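Phosphoribosylaminoimidazole carboxylase, ATPase subunit (Thermotoga maritima, PDB 3AX6) probably catalyses the ATP-dependent carboxylation of 5-aminoimidazole ribonucleotide with bicarbonate to N5-carboxyaminoimidazole ribonucleotide, a step of purine biosynthesis. Local coordinates at residues Leu12-Met15 / Met16-Ala20; Cys273-Gln277 / Phe278-Ile282; Asp353-Arg356 / Ala357-Lys360. All blocks are in the same frame, centred on the assembly; numbering follows the deposited sequence.

Interaction 1: residues Leu12-Met15 / Met16-Ala20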
loop_
_atom_site.group_PDB
_atom_site.type_symbol
_atom_site.label_atom_id
_atom_site.label_comp_id
_atom_site.label_asym_id
_atom_site.label_seq_id
_atom_site.Cartn_x
_atom_site.Cartn_y
_atom_site.Cartn_z
ATOM N N LEU A 12 4.674 13.091 -1.189
ATOM C CA LEU A 12 4.408 12.804 0.218
ATOM C C LEU A 12 2.919 12.972 0.484
ATOM O O LEU A 12 2.276 12.091 1.044
ATOM C CB LEU A 12 5.204 13.742 1.126
ATOM C CG LEU A 12 6.722 13.549 1.084
ATOM C CD1 LEU A 12 7.412 14.628 1.893
ATOM C CD2 LEU A 12 7.061 12.168 1.622
ATOM N N GLY A 13 2.375 14.108 0.071
ATOM C CA GLY A 13 0.966 14.354 0.277
ATOM C C GLY A 13 0.076 13.331 -0.411
ATOM O O GLY A 13 -1.022 13.035 0.063
ATOM N N LYS A 14 0.535 12.793 -1.535
ATOM C CA LYS A 14 -0.258 11.808 -2.253
ATOM C C LYS A 14 -0.308 10.534 -1.432
ATOM O O LYS A 14 -1.366 9.943 -1.254
ATOM C CB LYS A 14 0.354 11.512 -3.618
ATOM C CG LYS A 14 -0.328 10.372 -4.365
ATOM C CD LYS A 14 0.297 10.178 -5.735
ATOM C CE LYS A 14 -0.335 9.027 -6.491
ATOM N NZ LYS A 14 0.149 9.050 -7.898
HETATM N N MSE A 15 0.851 10.119 -0.929
HETATM C CA MSE A 15 0.944 8.914 -0.118
HETATM C C MSE A 15 0.143 9.075 1.171
HETATM O O MSE A 15 -0.453 8.115 1.654
HETATM C CB MSE A 15 2.415 8.595 0.155
HETATM C CG MSE A 15 3.181 8.345 -1.142
HETATM SE SE MSE A 15 5.104 8.147 -1.001
HETATM C CE MSE A 15 5.149 6.250 -0.669
HETATM N N MSE A 16 0.114 10.288 1.718
HETATM C CA MSE A 16 -0.670 10.566 2.926
HETATM C C MSE A 16 -2.153 10.484 2.538
HETATM O O MSE A 16 -2.966 9.874 3.231
HETATM C CB MSE A 16 -0.395 11.981 3.459
HETATM C CG MSE A 16 0.988 12.233 4.042
HETATM SE SE MSE A 16 1.221 14.117 4.505
HETATM C CE MSE A 16 -0.403 14.357 5.476
ATOM N N THR A 17 -2.489 11.124 1.422
ATOM C CA THR A 17 -3.855 11.140 0.919
ATOM C C THR A 17 -4.423 9.720 0.799
ATOM O O THR A 17 -5.476 9.426 1.378
ATOM C CB THR A 17 -3.936 11.840 -0.472
ATOM O OG1 THR A 17 -3.623 13.234 -0.336
ATOM C CG2 THR A 17 -5.329 11.693 -1.063
ATOM N N LEU A 18 -3.730 8.844 0.067
ATOM C CA LEU A 18 -4.212 7.473 -0.110
ATOM C C LEU A 18 -4.447 6.780 1.227
ATOM O O LEU A 18 -5.513 6.222 1.458
ATOM C CB LEU A 18 -3.241 6.635 -0.952
ATOM C CG LEU A 18 -3.193 6.786 -2.479
ATOM C CD1 LEU A 18 -4.599 6.730 -3.081
ATOM C CD2 LEU A 18 -2.549 8.092 -2.826
ATOM N N GLU A 19 -3.463 6.825 2.117
ATOM C CA GLU A 19 -3.609 6.177 3.418
ATOM C C GLU A 19 -4.755 6.762 4.214
ATOM O O GLU A 19 -5.415 6.055 4.969
ATOM C CB GLU A 19 -2.316 6.286 4.230
ATOM C CG GLU A 19 -1.231 5.320 3.796
ATOM C CD GLU A 19 -1.697 3.868 3.840
ATOM O OE1 GLU A 19 -2.285 3.455 4.869
ATOM O OE2 GLU A 19 -1.475 3.138 2.845
ATOM N N ALA A 20 -4.993 8.057 4.045
ATOM C CA ALA A 20 -6.065 8.722 4.767
ATOM C C ALA A 20 -7.417 8.222 4.267
ATOM O O ALA A 20 -8.292 7.867 5.056
ATOM C CB ALA A 20 -5.951 10.236 4.591
#
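Helix 11-22 follows the first strand of the preATP-grasp domain, and within it Gly13 and Thr17 meet one turn apart. Gly13 O takes two bonds from Thr17. The amide Thr17 N reaches it at 2.8 Å, and the hydroxyl Thr17 OG1 donates to it at 2.6 Å. The two donors come from opposite faces of the carbonyl plane, each tilted 33-34° from it. OG1 sits beside its own backbone N (chi1 -66°), which turns the hydroxyl back along the helix. The bond therefore satisfies a buried hydroxyl within the helix itself.

Strand 3-7, this helix and strand 26-31 form a beta-alpha-beta unit of the Rossmann-like domain. Gly13 fits the last glycine of a GxGxxG pattern of the Rossmann type. Its N binds Asp69 OD1.

Met16 N donates to Leu12 O at 2.9 Å, and Met16 CG lies 3.3 Å from the same oxygen. Met16 is a selenomethionine, and its side chain packs on Ile6 of strand 3-7. On another flank Lys14 and Leu18 run side by side and point the same way. Both touch Val41 of helix 37-41. Glu19 N makes a weak 3.3 Å bond to Met15 O.

Interaction 2: residues Cys273-Gln277 / Phe278-Ile282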
loop_
_atom_site.group_PDB
_atom_site.type_symbol
_atom_site.label_atom_id
_atom_site.label_comp_id
_atom_site.label_asym_id
_atom_site.label_seq_id
_atom_site.Cartn_x
_atom_site.Cartn_y
_atom_site.Cartn_z
ATOM N N CYS A 273 7.664 -2.721 7.652
ATOM C CA CYS A 273 7.082 -2.560 8.971
ATOM C C CYS A 273 5.591 -2.832 8.924
ATOM O O CYS A 273 4.971 -2.770 7.863
ATOM C CB CYS A 273 7.347 -1.149 9.506
ATOM S SG CYS A 273 9.074 -0.840 9.978
ATOM N N VAL A 274 5.026 -3.156 10.079
ATOM C CA VAL A 274 3.610 -3.447 10.164
ATOM C C VAL A 274 2.791 -2.252 9.666
ATOM O O VAL A 274 1.974 -2.402 8.755
ATOM C CB VAL A 274 3.227 -3.825 11.610
ATOM C CG1 VAL A 274 1.718 -4.049 11.717
ATOM C CG2 VAL A 274 3.982 -5.088 12.021
ATOM N N THR A 275 3.011 -1.074 10.249
ATOM C CA THR A 275 2.288 0.118 9.816
ATOM C C THR A 275 3.229 1.171 9.231
ATOM O O THR A 275 4.220 1.571 9.850
ATOM C CB THR A 275 1.422 0.742 10.964
ATOM O OG1 THR A 275 1.826 2.090 11.208
ATOM C CG2 THR A 275 1.530 -0.051 12.218
ATOM N N SER A 276 2.918 1.608 8.017
ATOM C CA SER A 276 3.743 2.592 7.330
ATOM C C SER A 276 3.697 3.969 7.995
ATOM O O SER A 276 2.737 4.308 8.698
ATOM C CB SER A 276 3.304 2.731 5.874
ATOM O OG SER A 276 2.167 3.565 5.779
ATOM N N GLN A 277 4.733 4.761 7.740
ATOM C CA GLN A 277 4.842 6.097 8.307
ATOM C C GLN A 277 3.662 6.982 7.919
ATOM O O GLN A 277 3.301 7.896 8.658
ATOM C CB GLN A 277 6.152 6.758 7.864
ATOM C CG GLN A 277 6.191 7.186 6.402
ATOM C CD GLN A 277 7.409 8.036 6.094
ATOM O OE1 GLN A 277 7.849 8.827 6.932
ATOM N NE2 GLN A 277 7.953 7.892 4.890
ATOM N N PHE A 278 3.065 6.703 6.763
ATOM C CA PHE A 278 1.929 7.480 6.270
ATOM C C PHE A 278 0.632 7.130 6.994
ATOM O O PHE A 278 -0.171 8.011 7.295
ATOM C CB PHE A 278 1.795 7.286 4.764
ATOM C CG PHE A 278 2.942 7.866 3.987
ATOM C CD1 PHE A 278 3.018 9.240 3.756
ATOM C CD2 PHE A 278 3.960 7.049 3.508
ATOM C CE1 PHE A 278 4.094 9.788 3.057
ATOM C CE2 PHE A 278 5.035 7.584 2.810
ATOM C CZ PHE A 278 5.106 8.954 2.582
ATOM N N GLU A 279 0.418 5.849 7.270
ATOM C CA GLU A 279 -0.766 5.459 8.017
ATOM C C GLU A 279 -0.574 5.996 9.437
ATOM O O GLU A 279 -1.491 6.538 10.046
ATOM C CB GLU A 279 -0.902 3.937 8.097
ATOM C CG GLU A 279 -2.099 3.505 8.925
ATOM C CD GLU A 279 -2.151 2.020 9.170
ATOM O OE1 GLU A 279 -1.631 1.262 8.329
ATOM O OE2 GLU A 279 -2.730 1.610 10.194
ATOM N N GLN A 280 0.640 5.833 9.950
ATOM C CA GLN A 280 0.986 6.267 11.300
ATOM C C GLN A 280 0.707 7.755 11.488
ATOM O O GLN A 280 0.167 8.176 12.517
ATOM C CB GLN A 280 2.465 5.971 11.571
ATOM C CG GLN A 280 2.850 5.972 13.039
ATOM C CD GLN A 280 2.224 4.815 13.798
ATOM O OE1 GLN A 280 1.019 4.800 14.057
ATOM N NE2 GLN A 280 3.040 3.829 14.144
ATOM N N HIS A 281 1.072 8.545 10.482
ATOM C CA HIS A 281 0.866 9.985 10.515
ATOM C C HIS A 281 -0.618 10.326 10.632
ATOM O O HIS A 281 -1.002 11.231 11.389
ATOM C CB HIS A 281 1.448 10.627 9.252
ATOM C CG HIS A 281 1.398 12.124 9.259
ATOM N ND1 HIS A 281 2.112 12.888 10.159
ATOM C CD2 HIS A 281 0.710 12.997 8.483
ATOM C CE1 HIS A 281 1.866 14.167 9.937
ATOM N NE2 HIS A 281 1.017 14.260 8.927
ATOM N N ILE A 282 -1.449 9.605 9.879
ATOM C CA ILE A 282 -2.889 9.834 9.917
ATOM C C ILE A 282 -3.412 9.484 11.302
ATOM O O ILE A 282 -4.189 10.239 11.889
ATOM C CB ILE A 282 -3.649 8.975 8.871
ATOM C CG1 ILE A 282 -3.148 9.287 7.457
ATOM C CG2 ILE A 282 -5.148 9.250 8.966
ATOM C CD1 ILE A 282 -3.185 10.756 7.093
HETATM O O HOH W 1 -0.661 -1.436 9.704
HETATM O O HOH W 2 0.592 0.424 7.059
#
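Thr275 meets Gln280 and Glu279 at the start of helix 277-285, where Ser276 is the N-cap. Thr275 directs its CB toward the helix. Its side chain crosses that of Gln280 at an angle, and Thr275 OG1 comes 3.6 Å from Gln280 NE2. That amide nitrogen has its stronger partner in Gly291 O. On the other side Thr275 CB lies 4.1 Å from Glu279 OE1.

Ser276 makes the cap. Its OG accepts from Glu279 N at 3.2 Å, a nearly straight bond. With chi1 at 80°, OG stands between the backbone N and the carbonyl carbon, and this brings it over the first turn. Ser276 O takes the first regular helical bond, from Gln280 N at 2.9 Å. Ser276 N donates to a water, which in turn donates to Glu279 OE1 at 2.7 Å. The glutamate thus closes back on the cap residue through solvent. Its other oxygen, OE2, forms a salt bridge with Arg283.

Gln277 begins the helix, and its O accepts from His281 N, with the donor above the carbonyl plane. Its amide end is held by His263 N through OE1. The side chain runs alongside Phe278, with the amide and ring planes 59° apart. Here Gln277 CG makes a CH-pi contact over one face of the Phe278 ring, 4.0 Å from its centroid.

Interaction 3: residues Asp353-Arg356 / Ala357-Lys360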
loop_
_atom_site.group_PDB
_atom_site.type_symbol
_atom_site.label_atom_id
_atom_site.label_comp_id
_atom_site.label_asym_id
_atom_site.label_seq_id
_atom_site.Cartn_x
_atom_site.Cartn_y
_atom_site.Cartn_z
ATOM N N ASP A 353 18.585 -11.027 5.350
ATOM C CA ASP A 353 19.970 -10.623 5.600
ATOM C C ASP A 353 20.227 -9.217 5.043
ATOM O O ASP A 353 20.333 -9.032 3.828
ATOM C CB ASP A 353 20.927 -11.608 4.928
ATOM C CG ASP A 353 22.380 -11.245 5.136
ATOM O OD1 ASP A 353 23.233 -11.760 4.386
ATOM O OD2 ASP A 353 22.672 -10.453 6.056
ATOM N N VAL A 354 20.356 -8.240 5.934
ATOM C CA VAL A 354 20.572 -6.855 5.536
ATOM C C VAL A 354 21.735 -6.655 4.569
ATOM O O VAL A 354 21.674 -5.788 3.699
ATOM C CB VAL A 354 20.760 -5.936 6.779
ATOM C CG1 VAL A 354 22.061 -6.263 7.497
ATOM C CG2 VAL A 354 20.718 -4.482 6.362
ATOM N N GLU A 355 22.791 -7.448 4.701
ATOM C CA GLU A 355 23.923 -7.304 3.796
ATOM C C GLU A 355 23.580 -7.796 2.385
ATOM O O GLU A 355 24.120 -7.298 1.399
ATOM C CB GLU A 355 25.145 -8.033 4.353
ATOM C CG GLU A 355 25.709 -7.371 5.610
ATOM C CD GLU A 355 26.229 -5.961 5.357
ATOM O OE1 GLU A 355 26.458 -5.224 6.337
ATOM O OE2 GLU A 355 26.421 -5.591 4.180
ATOM N N ARG A 356 22.682 -8.768 2.281
ATOM C CA ARG A 356 22.272 -9.254 0.970
ATOM C C ARG A 356 21.321 -8.221 0.391
ATOM O O ARG A 356 21.268 -8.011 -0.818
ATOM C CB ARG A 356 21.540 -10.591 1.066
ATOM C CG ARG A 356 22.428 -11.800 1.225
ATOM C CD ARG A 356 21.825 -12.967 0.458
ATOM N NE ARG A 356 20.406 -13.151 0.765
ATOM C CZ ARG A 356 19.586 -13.939 0.072
ATOM N NH1 ARG A 356 20.043 -14.618 -0.971
ATOM N NH2 ARG A 356 18.308 -14.049 0.421
ATOM N N ALA A 357 20.550 -7.581 1.262
ATOM C CA ALA A 357 19.623 -6.563 0.798
ATOM C C ALA A 357 20.443 -5.438 0.174
ATOM O O ALA A 357 20.164 -5.003 -0.942
ATOM C CB ALA A 357 18.787 -6.036 1.958
ATOM N N LEU A 358 21.468 -4.986 0.894
ATOM C CA LEU A 358 22.329 -3.913 0.412
ATOM C C LEU A 358 23.049 -4.309 -0.874
ATOM O O LEU A 358 23.197 -3.496 -1.791
ATOM C CB LEU A 358 23.359 -3.538 1.480
ATOM C CG LEU A 358 24.407 -2.492 1.088
ATOM C CD1 LEU A 358 23.726 -1.172 0.754
ATOM C CD2 LEU A 358 25.404 -2.316 2.242
ATOM N N GLU A 359 23.492 -5.560 -0.938
ATOM C CA GLU A 359 24.197 -6.051 -2.116
ATOM C C GLU A 359 23.282 -5.999 -3.329
ATOM O O GLU A 359 23.662 -5.499 -4.389
ATOM C CB GLU A 359 24.684 -7.488 -1.891
ATOM C CG GLU A 359 25.508 -8.063 -3.054
ATOM C CD GLU A 359 24.658 -8.649 -4.184
ATOM O OE1 GLU A 359 25.189 -8.807 -5.305
ATOM O OE2 GLU A 359 23.471 -8.970 -3.953
ATOM N N LYS A 360 22.072 -6.522 -3.161
ATOM C CA LYS A 360 21.096 -6.540 -4.239
ATOM C C LYS A 360 20.737 -5.119 -4.653
ATOM O O LYS A 360 20.698 -4.800 -5.844
ATOM C CB LYS A 360 19.833 -7.273 -3.796
ATOM C CG LYS A 360 20.008 -8.759 -3.533
ATOM C CD LYS A 360 18.698 -9.353 -3.046
ATOM C CE LYS A 360 18.807 -10.839 -2.765
ATOM N NZ LYS A 360 17.481 -11.425 -2.405
#
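Arg356 and Lys360, one turn apart on helix 354-364, share an acidic partner just ahead of the helix. Arg356 NH2 and Lys360 NZ each form a salt bridge with Asp351 OD2, which lies outside both segments, and Lys360 NZ also donates to Glu326 O. The two side chains lie side by side and point the same way. Lys360 NZ stands over one face of the guanidinium, offset toward its rim, 3.9 Å from Arg356 NH2. The lysine chain is extended beyond CG, which carries NZ back to the level of the arginine head.

Asp353 is the N-cap of this helix. Its OD2 accepts from Glu355 N at 3.3 Å, and the donor lies well above the carboxylate plane. Four backbone bonds follow in sequence. Ala357 N meets Asp353 O at 3.0 Å, in the carbonyl plane. Leu358 N then binds Val354 O, and Glu359 N binds Glu355 O. Lys360 N donates to Arg356 O at 2.9 Å. Lys360 CG packs against that same oxygen at 3.1 Å.

Glu355 and Leu358 also run side by side, with Glu355 OE2 3.9 Å from Leu358 CD2. The glutamate bends at chi2 (-63°), and this brings its end nearer the next turn. Ala357 CB lies 3.4 Å from Val354 O. Arg215 pairs with Glu355 OE1 and touches Leu358, while Ala357 and Leu358 pack on Val300, so this helix of the C-terminal domain lies against strand 299-305 of the large antiparallel sheet, which runs on into the ATP-grasp domain.

The shared carboxylate of Asp351 probably draws the arginine and the lysine together and balances their charge on one face of the helix.

How the interactions relate
The three interactions follow one another along the chain. Interaction 1 is in helix 11-22 of the preATP-grasp domain. Interaction 2 is at the start of helix 277-285, and interaction 3 opens helix 354-364 in the C-terminal domain. Interactions 1 and 2 have centres about 11 Å apart and touch directly. Met15 and Met16 pack on Phe278, and Met16 CE lies 3.5 Å from His281 CD2. Residues far apart in sequence thereby join the N-terminal Rossmann-like domain to helix 277-285. Interaction 3 stands apart, with its centre about 29 Å from that of interaction 1 and about 24 Å from that of interaction 2. It touches neither.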